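Local coordinates for protein histidinol-phosphate aminotransferase (Clostridium acetobutylicum, PDB 3FTB) that probably catalyses pyridoxal-phosphate-dependent transamination, as a histidinol-phosphate aminotransferase of the class I and II family, at residues L28-L38 with L316-N328. Numbering follows the deposited sequence.
Sequences LLDYSSNINPL and LLKEDIVIRRCCN. With PO4 (phosphate ion), chain F.
With CG1 of Val-322 anti to its backbone N (chi1 -172°) and CG of Asp-30 likewise (chi1 -161°), the valine's CB and CG1 lie against carboxylate oxygen OD2, while CG2 of Val-322 meets CD1 of Leu-28 at 3.7 Å. Strands 29-30 and 321-322 run parallel here. Leu-29 N donates to Asp-320 O at 3.0 Å, Leu-29 O accepts from Val-322 N in a nearly straight bond (167°), and Tyr-31 N reaches Val-322 O at 2.7 Å from outside the carbonyl plane. Asp-30 OD2 is gripped twice from its own segment: Ser-32 OG takes the syn lone pair at 2.5 Å, and Ser-32 N closes an Asx turn from the anti side. There CB of Ser-32 rests 4.0 Å from CB of Arg-324, whose chain bends at chi2 and carries the guanidinium to a phosphate ion, probably from the crystallisation liquor. NE donates to O4 of that ion at 3.2 Å and NH2 more weakly to O2; NH1 bonds Asn-328 OD1, so that together they hold the guanidinium's orientation. Arg-338 also binds the phosphate. On the face opposite Asp-30 and Val-322, CB of Leu-29 packs on CG1 of Ile-321, beside the Tyr-31 ring. Asp-320, with positive phi, ends helix 309-317 in a Schellman motif and turns the chain into its strand. Within this chain strand 29-30 is an outer strand of a mixed five-stranded sheet, next to 321-325 and then 336-340, consistent with the small domain of class I and II aminotransferases, where the N-terminal strand joins C-terminal ones; helix 344-359 covers the Leu-29 and Ile-321 face, stacking Phe-350 on Tyr-31.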
loop_
_atom_site.group_PDB
_atom_site.type_symbol
_atom_site.label_atom_id
_atom_site.label_comp_id
_atom_site.label_asym_id
_atom_site.label_seq_id
_atom_site.Cartn_x
_atom_site.Cartn_y
_atom_site.Cartn_z
ATOM N N LEU A 28 9.154 -26.423 11.055
ATOM C CA LEU A 28 9.076 -25.208 11.861
ATOM C C LEU A 28 7.638 -24.769 12.162
ATOM O O LEU A 28 6.978 -24.168 11.321
ATOM C CB LEU A 28 9.840 -24.070 11.179
ATOM C CG LEU A 28 9.977 -22.761 11.961
ATOM C CD1 LEU A 28 10.169 -23.012 13.454
ATOM C CD2 LEU A 28 11.121 -21.915 11.411
ATOM N N LEU A 29 7.164 -25.080 13.366
ATOM C CA LEU A 29 5.887 -24.566 13.860
ATOM C C LEU A 29 6.073 -23.187 14.495
ATOM O O LEU A 29 6.761 -23.067 15.519
ATOM C CB LEU A 29 5.313 -25.513 14.916
ATOM C CG LEU A 29 4.307 -26.565 14.462
ATOM C CD1 LEU A 29 4.727 -27.177 13.149
ATOM C CD2 LEU A 29 4.153 -27.631 15.537
ATOM N N ASP A 30 5.470 -22.154 13.903
ATOM C CA ASP A 30 5.533 -20.808 14.481
ATOM C C ASP A 30 4.312 -20.500 15.359
ATOM O O ASP A 30 3.230 -20.190 14.858
ATOM C CB ASP A 30 5.717 -19.729 13.399
ATOM C CG ASP A 30 6.256 -18.405 13.965
ATOM O OD1 ASP A 30 6.768 -17.583 13.176
ATOM O OD2 ASP A 30 6.176 -18.186 15.198
ATOM N N TYR A 31 4.513 -20.593 16.675
ATOM C CA TYR A 31 3.475 -20.313 17.659
ATOM C C TYR A 31 3.511 -18.855 18.120
ATOM O O TYR A 31 2.756 -18.449 19.011
ATOM C CB TYR A 31 3.559 -21.307 18.828
ATOM C CG TYR A 31 2.808 -22.569 18.493
ATOM C CD1 TYR A 31 1.534 -22.802 19.001
ATOM C CD2 TYR A 31 3.338 -23.493 17.609
ATOM C CE1 TYR A 31 0.825 -23.944 18.659
ATOM C CE2 TYR A 31 2.642 -24.638 17.264
ATOM C CZ TYR A 31 1.387 -24.857 17.788
ATOM O OH TYR A 31 0.701 -25.995 17.438
ATOM N N SER A 32 4.392 -18.074 17.499
ATOM C CA SER A 32 4.319 -16.626 17.614
ATOM C C SER A 32 3.457 -16.021 16.474
ATOM O O SER A 32 3.096 -14.833 16.504
ATOM C CB SER A 32 5.723 -16.009 17.693
ATOM O OG SER A 32 6.368 -15.985 16.433
ATOM N N SER A 33 3.098 -16.852 15.494
ATOM C CA SER A 33 2.212 -16.427 14.415
ATOM C C SER A 33 0.745 -16.833 14.629
ATOM O O SER A 33 0.429 -18.003 14.873
ATOM C CB SER A 33 2.712 -16.985 13.087
ATOM O OG SER A 33 1.650 -17.066 12.156
ATOM N N ASN A 34 -0.154 -15.861 14.527
ATOM C CA ASN A 34 -1.576 -16.116 14.737
ATOM C C ASN A 34 -2.401 -15.966 13.461
ATOM O O ASN A 34 -3.390 -15.240 13.427
ATOM C CB ASN A 34 -2.138 -15.191 15.818
ATOM C CG ASN A 34 -1.248 -15.106 17.050
ATOM O OD1 ASN A 34 -1.068 -14.030 17.610
ATOM N ND2 ASN A 34 -0.703 -16.236 17.483
ATOM N N ILE A 35 -1.990 -16.654 12.406
ATOM C CA ILE A 35 -2.773 -16.686 11.183
ATOM C C ILE A 35 -3.616 -17.947 11.212
ATOM O O ILE A 35 -3.203 -18.956 11.779
ATOM C CB ILE A 35 -1.883 -16.682 9.918
ATOM C CG1 ILE A 35 -0.900 -15.499 9.955
ATOM C CG2 ILE A 35 -2.743 -16.671 8.628
ATOM C CD1 ILE A 35 -1.561 -14.108 10.067
ATOM N N ASN A 36 -4.801 -17.868 10.613
ATOM C CA ASN A 36 -5.740 -18.983 10.528
ATOM C C ASN A 36 -5.101 -20.189 9.845
ATOM O O ASN A 36 -4.551 -20.069 8.753
ATOM C CB ASN A 36 -6.995 -18.523 9.767
ATOM C CG ASN A 36 -8.151 -19.503 9.862
ATOM O OD1 ASN A 36 -7.982 -20.711 9.688
ATOM N ND2 ASN A 36 -9.348 -18.975 10.108
ATOM N N PRO A 37 -5.179 -21.362 10.487
ATOM C CA PRO A 37 -4.552 -22.602 10.029
ATOM C C PRO A 37 -5.351 -23.268 8.909
ATOM O O PRO A 37 -4.802 -24.051 8.133
ATOM C CB PRO A 37 -4.613 -23.459 11.290
ATOM C CG PRO A 37 -5.951 -23.134 11.797
ATOM C CD PRO A 37 -5.969 -21.615 11.701
ATOM N N LEU A 38 -6.641 -22.955 8.835
ATOM C CA LEU A 38 -7.524 -23.551 7.839
ATOM C C LEU A 38 -7.290 -22.990 6.439
ATOM O O LEU A 38 -8.091 -23.214 5.529
ATOM C CB LEU A 38 -8.980 -23.386 8.264
ATOM C CG LEU A 38 -9.270 -24.298 9.456
ATOM C CD1 LEU A 38 -10.275 -23.686 10.423
ATOM C CD2 LEU A 38 -9.726 -25.663 8.963
ATOM N N LEU A 316 12.368 -24.667 23.123
ATOM C CA LEU A 316 11.498 -25.003 21.998
ATOM C C LEU A 316 12.118 -24.673 20.638
ATOM O O LEU A 316 11.841 -25.344 19.640
ATOM C CB LEU A 316 10.150 -24.293 22.140
ATOM C CG LEU A 316 9.363 -24.676 23.391
ATOM C CD1 LEU A 316 8.052 -23.911 23.466
ATOM C CD2 LEU A 316 9.111 -26.170 23.392
ATOM N N LEU A 317 12.939 -23.629 20.587
ATOM C CA LEU A 317 13.557 -23.256 19.326
ATOM C C LEU A 317 14.377 -24.447 18.845
ATOM O O LEU A 317 14.392 -24.766 17.654
ATOM C CB LEU A 317 14.445 -22.029 19.505
ATOM C CG LEU A 317 14.272 -20.895 18.500
ATOM C CD1 LEU A 317 15.494 -19.984 18.529
ATOM C CD2 LEU A 317 14.040 -21.456 17.105
ATOM N N LYS A 318 15.050 -25.103 19.791
ATOM C CA LYS A 318 15.822 -26.309 19.522
ATOM C C LYS A 318 15.019 -27.331 18.720
ATOM O O LYS A 318 15.579 -28.113 17.955
ATOM C CB LYS A 318 16.266 -26.939 20.838
ATOM C CG LYS A 318 17.241 -26.095 21.654
ATOM C CD LYS A 318 17.949 -26.956 22.699
ATOM C CE LYS A 318 18.605 -28.170 22.040
ATOM N NZ LYS A 318 19.019 -29.237 22.998
ATOM N N GLU A 319 13.702 -27.306 18.903
ATOM C CA GLU A 319 12.785 -28.267 18.291
ATOM C C GLU A 319 12.043 -27.650 17.115
ATOM O O GLU A 319 11.030 -28.183 16.661
ATOM C CB GLU A 319 11.754 -28.731 19.324
ATOM C CG GLU A 319 12.349 -29.161 20.641
ATOM C CD GLU A 319 12.940 -30.549 20.565
ATOM O OE1 GLU A 319 14.185 -30.672 20.550
ATOM O OE2 GLU A 319 12.153 -31.517 20.501
ATOM N N ASP A 320 12.539 -26.517 16.630
ATOM C CA ASP A 320 11.880 -25.796 15.536
ATOM C C ASP A 320 10.463 -25.410 15.921
ATOM O O ASP A 320 9.539 -25.499 15.116
ATOM C CB ASP A 320 11.868 -26.608 14.236
ATOM C CG ASP A 320 13.261 -26.900 13.721
ATOM O OD1 ASP A 320 14.226 -26.275 14.216
ATOM O OD2 ASP A 320 13.389 -27.758 12.825
ATOM N N ILE A 321 10.303 -24.993 17.168
ATOM C CA ILE A 321 9.051 -24.408 17.607
ATOM C C ILE A 321 9.317 -23.006 18.160
ATOM O O ILE A 321 10.177 -22.812 19.030
ATOM C CB ILE A 321 8.333 -25.310 18.633
ATOM C CG1 ILE A 321 7.833 -26.580 17.936
ATOM C CG2 ILE A 321 7.171 -24.570 19.291
ATOM C CD1 ILE A 321 7.360 -27.675 18.880
ATOM N N VAL A 322 8.596 -22.025 17.629
ATOM C CA VAL A 322 8.768 -20.652 18.068
ATOM C C VAL A 322 7.589 -20.264 18.941
ATOM O O VAL A 322 6.450 -20.570 18.606
ATOM C CB VAL A 322 8.847 -19.687 16.874
ATOM C CG1 VAL A 322 9.228 -18.283 17.355
ATOM C CG2 VAL A 322 9.848 -20.199 15.846
ATOM N N ILE A 323 7.864 -19.613 20.069
ATOM C CA ILE A 323 6.799 -18.994 20.859
ATOM C C ILE A 323 7.003 -17.484 20.930
ATOM O O ILE A 323 7.945 -16.934 20.351
ATOM C CB ILE A 323 6.718 -19.548 22.302
ATOM C CG1 ILE A 323 7.949 -19.125 23.120
ATOM C CG2 ILE A 323 6.544 -21.064 22.282
ATOM C CD1 ILE A 323 7.674 -18.911 24.603
ATOM N N ARG A 324 6.116 -16.813 21.651
ATOM C CA ARG A 324 6.232 -15.370 21.804
ATOM C C ARG A 324 6.561 -15.011 23.239
ATOM O O ARG A 324 5.730 -15.149 24.140
ATOM C CB ARG A 324 4.955 -14.655 21.356
ATOM C CG ARG A 324 5.085 -13.140 21.281
ATOM C CD ARG A 324 6.005 -12.722 20.142
ATOM N NE ARG A 324 5.731 -11.358 19.702
ATOM C CZ ARG A 324 5.988 -10.277 20.430
ATOM N NH1 ARG A 324 6.520 -10.407 21.636
ATOM N NH2 ARG A 324 5.705 -9.068 19.957
ATOM N N ARG A 325 7.793 -14.567 23.439
ATOM C CA ARG A 325 8.211 -14.039 24.717
ATOM C C ARG A 325 7.558 -12.684 24.883
ATOM O O ARG A 325 7.658 -11.831 24.017
ATOM C CB ARG A 325 9.727 -13.910 24.751
ATOM C CG ARG A 325 10.427 -15.248 24.620
ATOM C CD ARG A 325 11.878 -15.052 24.302
ATOM N NE ARG A 325 12.493 -14.115 25.231
ATOM C CZ ARG A 325 13.733 -13.661 25.100
ATOM N NH1 ARG A 325 14.474 -14.061 24.075
ATOM N NH2 ARG A 325 14.227 -12.809 25.987
ATOM N N CYS A 326 6.873 -12.496 25.996
ATOM C CA CYS A 326 6.109 -11.284 26.203
ATOM C C CYS A 326 6.913 -10.213 26.919
ATOM O O CYS A 326 6.342 -9.294 27.505
ATOM C CB CYS A 326 4.819 -11.611 26.956
ATOM S SG CYS A 326 3.692 -12.535 25.890
ATOM N N CYS A 327 8.236 -10.334 26.853
ATOM C CA CYS A 327 9.144 -9.399 27.515
ATOM C C CYS A 327 8.853 -7.944 27.153
ATOM O O CYS A 327 8.752 -7.088 28.039
ATOM C CB CYS A 327 10.605 -9.729 27.175
ATOM S SG CYS A 327 11.228 -11.240 27.927
ATOM N N ASN A 328 8.718 -7.676 25.854
ATOM C CA ASN A 328 8.600 -6.314 25.334
ATOM C C ASN A 328 7.167 -5.735 25.300
ATOM O O ASN A 328 6.922 -4.701 24.659
ATOM C CB ASN A 328 9.240 -6.236 23.947
ATOM C CG ASN A 328 8.663 -7.254 22.989
ATOM O OD1 ASN A 328 8.118 -8.274 23.408
ATOM N ND2 ASN A 328 8.773 -6.979 21.692
HETATM P P PO4 F . 2.487 -9.598 17.555
HETATM O O1 PO4 F . 2.524 -8.966 16.180
HETATM O O2 PO4 F . 2.881 -8.576 18.596
HETATM O O3 PO4 F . 1.088 -10.092 17.834
HETATM O O4 PO4 F . 3.448 -10.767 17.594
#